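PDB 6VC6: 6-phospho-alpha-glucosidase, which probably hydrolyses 6-phospho-alpha-glucosides to release glucose 6-phosphate, as a family 4 glycosidase that uses NAD and a manganese ion. Local coordinates for residues 193-205 / 376-388. Numbering follows the deposited sequence.
Sequences PVYFGLNHYGWFT and IPQFYLGLLVQQV. With MN (manganese (II) ion), chain E; G6P (6-O-phosphono-alpha-D-glucopyranose), chain F.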
ATOM      1  N   PRO A 193       3.605 -13.237  13.712  1.00 41.90           N
ATOM      2  CA  PRO A 193       2.853 -12.161  14.358  1.00 41.44           C
ATOM      3  C   PRO A 193       1.366 -12.465  14.486  1.00 44.79           C
ATOM      4  O   PRO A 193       0.791 -13.269  13.749  1.00 38.48           O
ATOM      5  CB  PRO A 193       3.079 -10.977  13.408  1.00 38.88           C
ATOM      6  CG  PRO A 193       3.176 -11.621  12.063  1.00 49.20           C
ATOM      7  CD  PRO A 193       3.821 -12.976  12.277  1.00 43.38           C
ATOM      8  N   VAL A 194       0.753 -11.800  15.462  1.00 38.13           N
ATOM      9  CA  VAL A 194      -0.697 -11.710  15.590  1.00 38.47           C
ATOM     10  C   VAL A 194      -1.056 -10.238  15.450  1.00 37.48           C
ATOM     11  O   VAL A 194      -0.602  -9.404  16.244  1.00 36.19           O
ATOM     12  CB  VAL A 194      -1.199 -12.282  16.926  1.00 39.74           C
ATOM     13  CG1 VAL A 194      -2.716 -12.194  17.002  1.00 41.10           C
ATOM     14  CG2 VAL A 194      -0.736 -13.722  17.092  1.00 39.27           C
ATOM     15  N   TYR A 195      -1.862  -9.917  14.440  1.00 35.18           N
ATOM     16  CA  TYR A 195      -2.050  -8.541  14.007  1.00 37.29           C
ATOM     17  C   TYR A 195      -3.522  -8.285  13.718  1.00 40.82           C
ATOM     18  O   TYR A 195      -4.245  -9.175  13.262  1.00 35.84           O
ATOM     19  CB  TYR A 195      -1.191  -8.255  12.762  1.00 32.52           C
ATOM     20  CG  TYR A 195      -1.317  -6.866  12.178  1.00 36.04           C
ATOM     21  CD1 TYR A 195      -2.283  -6.578  11.221  1.00 38.32           C
ATOM     22  CD2 TYR A 195      -0.450  -5.850  12.560  1.00 35.24           C
ATOM     23  CE1 TYR A 195      -2.394  -5.313  10.676  1.00 38.91           C
ATOM     24  CE2 TYR A 195      -0.554  -4.582  12.019  1.00 35.54           C
ATOM     25  CZ  TYR A 195      -1.527  -4.319  11.078  1.00 37.93           C
ATOM     26  OH  TYR A 195      -1.633  -3.059  10.536  1.00 35.98           O
ATOM     27  N   PHE A 196      -3.957  -7.056  13.988  1.00 36.43           N
ATOM     28  CA  PHE A 196      -5.308  -6.628  13.655  1.00 34.98           C
ATOM     29  C   PHE A 196      -5.297  -5.136  13.362  1.00 40.94           C
ATOM     30  O   PHE A 196      -4.422  -4.402  13.831  1.00 38.40           O
ATOM     31  CB  PHE A 196      -6.310  -6.946  14.780  1.00 35.68           C
ATOM     32  CG  PHE A 196      -6.293  -5.958  15.922  1.00 39.63           C
ATOM     33  CD1 PHE A 196      -7.096  -4.824  15.897  1.00 38.72           C
ATOM     34  CD2 PHE A 196      -5.492  -6.177  17.031  1.00 35.12           C
ATOM     35  CE1 PHE A 196      -7.083  -3.921  16.945  1.00 37.48           C
ATOM     36  CE2 PHE A 196      -5.478  -5.278  18.084  1.00 40.82           C
ATOM     37  CZ  PHE A 196      -6.275  -4.149  18.040  1.00 38.64           C
ATOM     38  N   GLY A 197      -6.282  -4.695  12.592  1.00 34.68           N
ATOM     39  CA  GLY A 197      -6.485  -3.293  12.314  1.00 37.77           C
ATOM     40  C   GLY A 197      -6.869  -3.081  10.868  1.00 38.62           C
ATOM     41  O   GLY A 197      -7.075  -4.027  10.108  1.00 39.72           O
ATOM     42  N   LEU A 198      -6.985  -1.811  10.496  1.00 36.02           N
ATOM     43  CA  LEU A 198      -7.157  -1.426   9.105  1.00 38.27           C
ATOM     44  C   LEU A 198      -5.791  -1.173   8.475  1.00 37.89           C
ATOM     45  O   LEU A 198      -4.759  -1.167   9.149  1.00 40.08           O
ATOM     46  CB  LEU A 198      -8.039  -0.181   8.995  1.00 39.00           C
ATOM     47  CG  LEU A 198      -9.280  -0.136   9.888  1.00 42.22           C
ATOM     48  CD1 LEU A 198     -10.001   1.197   9.743  1.00 44.03           C
ATOM     49  CD2 LEU A 198     -10.216  -1.291   9.570  1.00 40.11           C
ATOM     50  N   ASN A 199      -5.790  -0.969   7.160  1.00 33.02           N
ATOM     51  CA  ASN A 199      -4.547  -0.657   6.472  1.00 40.37           C
ATOM     52  C   ASN A 199      -3.982   0.660   6.987  1.00 37.58           C
ATOM     53  O   ASN A 199      -4.700   1.658   7.091  1.00 34.83           O
ATOM     54  CB  ASN A 199      -4.771  -0.580   4.964  1.00 36.23           C
ATOM     55  CG  ASN A 199      -3.487  -0.316   4.207  1.00 40.36           C
ATOM     56  OD1 ASN A 199      -2.561  -1.120   4.246  1.00 37.96           O
ATOM     57  ND2 ASN A 199      -3.421   0.821   3.525  1.00 34.89           N
ATOM     58  N   HIS A 200      -2.689   0.651   7.318  1.00 35.23           N
ATOM     59  CA  HIS A 200      -2.000   1.816   7.875  1.00 33.36           C
ATOM     60  C   HIS A 200      -2.663   2.280   9.170  1.00 35.05           C
ATOM     61  O   HIS A 200      -2.758   3.477   9.450  1.00 37.22           O
ATOM     62  CB  HIS A 200      -1.925   2.957   6.857  1.00 37.66           C
ATOM     63  CG  HIS A 200      -1.074   2.641   5.667  1.00 37.15           C
ATOM     64  ND1 HIS A 200      -1.148   3.350   4.487  1.00 37.37           N
ATOM     65  CD2 HIS A 200      -0.150   1.673   5.467  1.00 36.76           C
ATOM     66  CE1 HIS A 200      -0.291   2.844   3.620  1.00 35.97           C
ATOM     67  NE2 HIS A 200       0.327   1.825   4.188  1.00 38.81           N
ATOM     68  N   TYR A 201      -3.116   1.315   9.971  1.00 39.16           N
ATOM     69  CA  TYR A 201      -3.813   1.574  11.224  1.00 34.42           C
ATOM     70  C   TYR A 201      -3.980   0.266  11.988  1.00 35.75           C
ATOM     71  O   TYR A 201      -5.080  -0.296  12.026  1.00 37.05           O
ATOM     72  CB  TYR A 201      -5.179   2.217  10.957  1.00 34.96           C
ATOM     73  CG  TYR A 201      -5.630   3.222  11.999  1.00 40.22           C
ATOM     74  CD1 TYR A 201      -5.060   3.252  13.265  1.00 37.09           C
ATOM     75  CD2 TYR A 201      -6.637   4.137  11.712  1.00 38.76           C
ATOM     76  CE1 TYR A 201      -5.479   4.171  14.217  1.00 34.79           C
ATOM     77  CE2 TYR A 201      -7.061   5.056  12.655  1.00 36.16           C
ATOM     78  CZ  TYR A 201      -6.480   5.070  13.904  1.00 35.74           C
ATOM     79  OH  TYR A 201      -6.901   5.984  14.844  1.00 34.58           O
ATOM     80  N   GLY A 202      -2.903  -0.237  12.587  1.00 37.63           N
ATOM     81  CA  GLY A 202      -2.969  -1.541  13.222  1.00 36.38           C
ATOM     82  C   GLY A 202      -1.945  -1.702  14.322  1.00 41.40           C
ATOM     83  O   GLY A 202      -1.102  -0.835  14.561  1.00 34.42           O
ATOM     84  N   TRP A 203      -2.030  -2.851  14.992  1.00 35.72           N
ATOM     85  CA  TRP A 203      -1.169  -3.167  16.121  1.00 35.15           C
ATOM     86  C   TRP A 203      -0.831  -4.650  16.107  1.00 35.76           C
ATOM     87  O   TRP A 203      -1.644  -5.485  15.701  1.00 37.25           O
ATOM     88  CB  TRP A 203      -1.834  -2.811  17.458  1.00 36.73           C
ATOM     89  CG  TRP A 203      -2.070  -1.347  17.657  1.00 37.87           C
ATOM     90  CD1 TRP A 203      -1.240  -0.461  18.280  1.00 38.05           C
ATOM     91  CD2 TRP A 203      -3.215  -0.597  17.238  1.00 42.75           C
ATOM     92  NE1 TRP A 203      -1.797   0.795  18.272  1.00 38.94           N
ATOM     93  CE2 TRP A 203      -3.010   0.738  17.639  1.00 37.13           C
ATOM     94  CE3 TRP A 203      -4.394  -0.925  16.561  1.00 36.53           C
ATOM     95  CZ2 TRP A 203      -3.939   1.745  17.385  1.00 36.75           C
ATOM     96  CZ3 TRP A 203      -5.315   0.076  16.310  1.00 41.85           C
ATOM     97  CH2 TRP A 203      -5.083   1.395  16.721  1.00 30.10           C
ATOM     98  N   PHE A 204       0.380  -4.967  16.557  1.00 32.31           N
ATOM     99  CA  PHE A 204       0.807  -6.343  16.763  1.00 35.43           C
ATOM    100  C   PHE A 204       0.597  -6.699  18.229  1.00 35.71           C
ATOM    101  O   PHE A 204       1.229  -6.108  19.111  1.00 35.95           O
ATOM    102  CB  PHE A 204       2.274  -6.532  16.374  1.00 36.78           C
ATOM    103  CG  PHE A 204       2.532  -6.431  14.897  1.00 33.92           C
ATOM    104  CD1 PHE A 204       2.531  -7.564  14.102  1.00 36.59           C
ATOM    105  CD2 PHE A 204       2.790  -5.204  14.307  1.00 32.17           C
ATOM    106  CE1 PHE A 204       2.772  -7.477  12.743  1.00 34.20           C
ATOM    107  CE2 PHE A 204       3.034  -5.109  12.948  1.00 33.37           C
ATOM    108  CZ  PHE A 204       3.024  -6.248  12.166  1.00 37.00           C
ATOM    109  N   THR A 205      -0.292  -7.659  18.489  1.00 31.96           N
ATOM    110  CA  THR A 205      -0.558  -8.093  19.854  1.00 36.92           C
ATOM    111  C   THR A 205       0.407  -9.167  20.334  1.00 38.01           C
ATOM    112  O   THR A 205       0.600  -9.307  21.547  1.00 37.40           O
ATOM    113  CB  THR A 205      -1.995  -8.610  19.978  1.00 39.66           C
ATOM    114  OG1 THR A 205      -2.152  -9.788  19.178  1.00 35.57           O
ATOM    115  CG2 THR A 205      -2.984  -7.550  19.514  1.00 37.89           C
ATOM    116  N   ILE A 376     -11.802  -6.928  19.956  1.00 34.18           N
ATOM    117  CA  ILE A 376     -10.648  -6.071  20.218  1.00 35.00           C
ATOM    118  C   ILE A 376     -10.983  -5.156  21.390  1.00 32.11           C
ATOM    119  O   ILE A 376     -12.167  -4.880  21.635  1.00 31.82           O
ATOM    120  CB  ILE A 376     -10.254  -5.269  18.967  1.00 35.60           C
ATOM    121  CG1 ILE A 376     -11.453  -4.491  18.425  1.00 33.63           C
ATOM    122  CG2 ILE A 376      -9.691  -6.197  17.901  1.00 38.29           C
ATOM    123  CD1 ILE A 376     -11.112  -3.578  17.267  1.00 37.34           C
ATOM    124  N   PRO A 377      -9.992  -4.677  22.144  1.00 31.63           N
ATOM    125  CA  PRO A 377     -10.287  -3.820  23.299  1.00 34.92           C
ATOM    126  C   PRO A 377     -11.009  -2.540  22.899  1.00 32.54           C
ATOM    127  O   PRO A 377     -11.016  -2.127  21.737  1.00 33.25           O
ATOM    128  CB  PRO A 377      -8.900  -3.520  23.881  1.00 37.03           C
ATOM    129  CG  PRO A 377      -8.055  -4.667  23.436  1.00 34.27           C
ATOM    130  CD  PRO A 377      -8.564  -5.031  22.071  1.00 35.72           C
ATOM    131  N   GLN A 378     -11.618  -1.904  23.905  1.00 30.83           N
ATOM    132  CA  GLN A 378     -12.493  -0.762  23.655  1.00 34.71           C
ATOM    133  C   GLN A 378     -11.729   0.420  23.071  1.00 36.47           C
ATOM    134  O   GLN A 378     -12.244   1.129  22.197  1.00 35.40           O
ATOM    135  CB  GLN A 378     -13.194  -0.356  24.952  1.00 34.21           C
ATOM    136  CG  GLN A 378     -14.340   0.622  24.762  1.00 34.99           C
ATOM    137  CD  GLN A 378     -15.627  -0.061  24.347  1.00 40.22           C
ATOM    138  OE1 GLN A 378     -16.025  -1.070  24.930  1.00 43.52           O
ATOM    139  NE2 GLN A 378     -16.288   0.488  23.334  1.00 36.05           N
ATOM    140  N   PHE A 379     -10.503   0.656  23.545  1.00 35.42           N
ATOM    141  CA  PHE A 379      -9.724   1.794  23.064  1.00 39.17           C
ATOM    142  C   PHE A 379      -9.468   1.695  21.566  1.00 36.57           C
ATOM    143  O   PHE A 379      -9.588   2.689  20.839  1.00 35.04           O
ATOM    144  CB  PHE A 379      -8.404   1.882  23.832  1.00 38.36           C
ATOM    145  CG  PHE A 379      -7.462   2.926  23.307  1.00 37.81           C
ATOM    146  CD1 PHE A 379      -7.794   4.271  23.362  1.00 37.19           C
ATOM    147  CD2 PHE A 379      -6.238   2.565  22.768  1.00 36.24           C
ATOM    148  CE1 PHE A 379      -6.927   5.234  22.881  1.00 39.94           C
ATOM    149  CE2 PHE A 379      -5.365   3.524  22.287  1.00 40.69           C
ATOM    150  CZ  PHE A 379      -5.710   4.860  22.344  1.00 35.13           C
ATOM    151  N   TYR A 380      -9.123   0.502  21.084  1.00 34.74           N
ATOM    152  CA  TYR A 380      -8.851   0.316  19.665  1.00 34.92           C
ATOM    153  C   TYR A 380     -10.130   0.209  18.848  1.00 33.39           C
ATOM    154  O   TYR A 380     -10.131   0.552  17.660  1.00 33.64           O
ATOM    155  CB  TYR A 380      -7.978  -0.923  19.463  1.00 31.01           C
ATOM    156  CG  TYR A 380      -6.761  -0.938  20.361  1.00 37.84           C
ATOM    157  CD1 TYR A 380      -5.562  -0.374  19.947  1.00 35.90           C
ATOM    158  CD2 TYR A 380      -6.815  -1.502  21.630  1.00 37.80           C
ATOM    159  CE1 TYR A 380      -4.449  -0.378  20.766  1.00 37.74           C
ATOM    160  CE2 TYR A 380      -5.708  -1.508  22.458  1.00 38.37           C
ATOM    161  CZ  TYR A 380      -4.528  -0.946  22.020  1.00 37.87           C
ATOM    162  OH  TYR A 380      -3.422  -0.952  22.840  1.00 44.44           O
ATOM    163  N   LEU A 381     -11.221  -0.258  19.459  1.00 34.77           N
ATOM    164  CA  LEU A 381     -12.502  -0.276  18.762  1.00 36.10           C
ATOM    165  C   LEU A 381     -12.956   1.136  18.417  1.00 32.98           C
ATOM    166  O   LEU A 381     -13.449   1.387  17.313  1.00 32.67           O
ATOM    167  CB  LEU A 381     -13.557  -0.985  19.611  1.00 28.20           C
ATOM    168  CG  LEU A 381     -14.947  -1.101  18.983  1.00 34.66           C
ATOM    169  CD1 LEU A 381     -14.936  -2.114  17.852  1.00 35.31           C
ATOM    170  CD2 LEU A 381     -15.989  -1.469  20.027  1.00 28.33           C
ATOM    171  N   GLY A 382     -12.790   2.076  19.351  1.00 32.45           N
ATOM    172  CA  GLY A 382     -13.180   3.448  19.078  1.00 33.96           C
ATOM    173  C   GLY A 382     -12.363   4.078  17.966  1.00 36.24           C
ATOM    174  O   GLY A 382     -12.894   4.822  17.139  1.00 38.50           O
ATOM    175  N   LEU A 383     -11.063   3.781  17.926  1.00 32.57           N
ATOM    176  CA  LEU A 383     -10.204   4.347  16.891  1.00 35.13           C
ATOM    177  C   LEU A 383     -10.554   3.788  15.516  1.00 33.20           C
ATOM    178  O   LEU A 383     -10.669   4.539  14.540  1.00 33.07           O
ATOM    179  CB  LEU A 383      -8.735   4.075  17.220  1.00 34.16           C
ATOM    180  CG  LEU A 383      -8.117   4.858  18.380  1.00 38.63           C
ATOM    181  CD1 LEU A 383      -6.763   4.275  18.756  1.00 34.04           C
ATOM    182  CD2 LEU A 383      -7.989   6.331  18.028  1.00 33.90           C
ATOM    183  N   LEU A 384     -10.732   2.468  15.421  1.00 28.23           N
ATOM    184  CA  LEU A 384     -10.910   1.841  14.114  1.00 33.34           C
ATOM    185  C   LEU A 384     -12.309   2.083  13.559  1.00 33.53           C
ATOM    186  O   LEU A 384     -12.474   2.270  12.348  1.00 36.49           O
ATOM    187  CB  LEU A 384     -10.617   0.344  14.209  1.00 34.58           C
ATOM    188  CG  LEU A 384      -9.161  -0.022  14.502  1.00 37.47           C
ATOM    189  CD1 LEU A 384      -8.937  -1.513  14.314  1.00 36.80           C
ATOM    190  CD2 LEU A 384      -8.214   0.783  13.623  1.00 36.79           C
ATOM    191  N   VAL A 385     -13.328   2.077  14.421  1.00 29.44           N
ATOM    192  CA  VAL A 385     -14.687   2.327  13.947  1.00 31.21           C
ATOM    193  C   VAL A 385     -14.819   3.756  13.435  1.00 31.72           C
ATOM    194  O   VAL A 385     -15.524   4.015  12.453  1.00 32.28           O
ATOM    195  CB  VAL A 385     -15.707   2.014  15.059  1.00 34.75           C
ATOM    196  CG1 VAL A 385     -17.091   2.518  14.679  1.00 30.07           C
ATOM    197  CG2 VAL A 385     -15.748   0.517  15.326  1.00 35.99           C
ATOM    198  N   GLN A 386     -14.131   4.703  14.078  1.00 29.21           N
ATOM    199  CA  GLN A 386     -14.126   6.075  13.578  1.00 35.81           C
ATOM    200  C   GLN A 386     -13.492   6.153  12.195  1.00 33.73           C
ATOM    201  O   GLN A 386     -14.000   6.849  11.307  1.00 31.01           O
ATOM    202  CB  GLN A 386     -13.389   6.992  14.555  1.00 32.75           C
ATOM    203  CG  GLN A 386     -13.150   8.399  14.019  1.00 33.63           C
ATOM    204  CD  GLN A 386     -12.279   9.239  14.933  1.00 38.37           C
ATOM    205  OE1 GLN A 386     -11.574   8.715  15.796  1.00 39.23           O
ATOM    206  NE2 GLN A 386     -12.324  10.553  14.747  1.00 35.85           N
ATOM    207  N   GLN A 387     -12.385   5.436  11.989  1.00 33.68           N
ATOM    208  CA  GLN A 387     -11.684   5.509  10.713  1.00 29.90           C
ATOM    209  C   GLN A 387     -12.447   4.769   9.621  1.00 37.95           C
ATOM    210  O   GLN A 387     -12.605   5.282   8.506  1.00 31.32           O
ATOM    211  CB  GLN A 387     -10.269   4.950  10.859  1.00 34.09           C
ATOM    212  CG  GLN A 387      -9.486   4.897   9.555  1.00 35.50           C
ATOM    213  CD  GLN A 387      -9.181   6.274   8.995  1.00 37.23           C
ATOM    214  OE1 GLN A 387      -9.181   7.269   9.721  1.00 37.50           O
ATOM    215  NE2 GLN A 387      -8.918   6.337   7.695  1.00 37.08           N
ATOM    216  N   VAL A 388     -12.930   3.559   9.920  1.00 31.80           N
ATOM    217  CA  VAL A 388     -13.631   2.779   8.904  1.00 30.97           C
ATOM    218  C   VAL A 388     -14.951   3.443   8.529  1.00 33.66           C
ATOM    219  O   VAL A 388     -15.443   3.268   7.406  1.00 31.02           O
ATOM    220  CB  VAL A 388     -13.833   1.327   9.380  1.00 34.39           C
ATOM    221  CG1 VAL A 388     -14.969   1.235  10.389  1.00 31.69           C
ATOM    222  CG2 VAL A 388     -14.088   0.409   8.193  1.00 37.50           C
TER
HETATM  223 MN    MN E 501       0.963   0.460   2.614  1.00 39.61          MN
HETATM  224  C1  G6P F 502       4.765   2.751   3.407  1.00 41.07           C
HETATM  225  C2  G6P F 502       3.403   2.182   2.985  1.00 40.99           C
HETATM  226  C3  G6P F 502       2.986   2.534   1.568  1.00 37.01           C
HETATM  227  C4  G6P F 502       3.340   3.978   1.297  1.00 44.51           C
HETATM  228  C5  G6P F 502       4.854   4.073   1.272  1.00 39.51           C
HETATM  229  C6  G6P F 502       5.268   5.530   1.116  1.00 40.70           C
HETATM  230  O1  G6P F 502       5.617   1.679   3.833  1.00 46.74           O
HETATM  231  O2  G6P F 502       3.423   0.755   3.124  1.00 42.25           O
HETATM  232  O3  G6P F 502       1.580   2.333   1.390  1.00 41.11           O
HETATM  233  O4  G6P F 502       2.805   4.370   0.030  1.00 36.86           O
HETATM  234  O5  G6P F 502       5.472   3.586   2.469  1.00 43.75           O
HETATM  235  O6  G6P F 502       6.559   5.579   0.519  1.00 48.85           O
HETATM  236  P   G6P F 502       7.141   6.963  -0.055  1.00 39.36           P
HETATM  237  O1P G6P F 502       6.540   7.034  -1.439  1.00 38.52           O
HETATM  238  O2P G6P F 502       6.632   8.016   0.902  1.00 37.92           O
HETATM  239  O3P G6P F 502       8.638   6.773  -0.011  1.00 38.09           O
HETATM  240  O   HOH W   1      -9.692   7.169  14.157  1.00 30.67           O
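Tyr380 turns the edge of its ring onto one face of the Trp203 indole. The planes stand at 73°, and Tyr380 CD1 lies 3.6 Å from Trp203 CD2, above the middle of the indole. Leu383 CD1 meets Trp203 CH2, and Leu384 CD2 lies at the indole edge. Phe196 adds a third ring: its edge points at the face of Tyr380 in an offset edge-to-face pair, with planes at 86°. Ile376 CG2 covers one face of Phe196, 3.7 Å from the ring centroid in a CH-pi contact. Leu384 splits its two methyls. CD1 sits 3.6 Å from Gly197 CA and meets the Phe196 edge, while CD2 lies over one face of Tyr201, 4.0 Å from that ring's centroid. Gln387 CG comes to the edge of the same tyrosine, 3.7 Å from Tyr201 CD2. Its amide NE2 hydrogen-bonds to Glu391 OE2. Leu198 CD1 reaches the same Gln387 CG and packs on Val388. An alanine in place of Trp203 would remove the face that Tyr380 rests on and is likely to open a gap beside Leu383 and Leu384. No direct hydrogen bond crosses the contact. A water 3.1 Å from Tyr201 OH also donates to Leu383 O, and weakly to Gln386 OE1. The start of helix 378-400 packs against a beta hairpin whose type II turn, Leu198 to Tyr201, carries His200. His200 NE2 binds manganese at 2.2 Å, and Cys170 is another ligand. The chemistry is therefore divided: a mostly apolar interface of aromatic rings and aliphatic side chains, with one water bridge, backs the hairpin, and its turn brings His200 to the manganese, which the sugar also binds through O2 and O3.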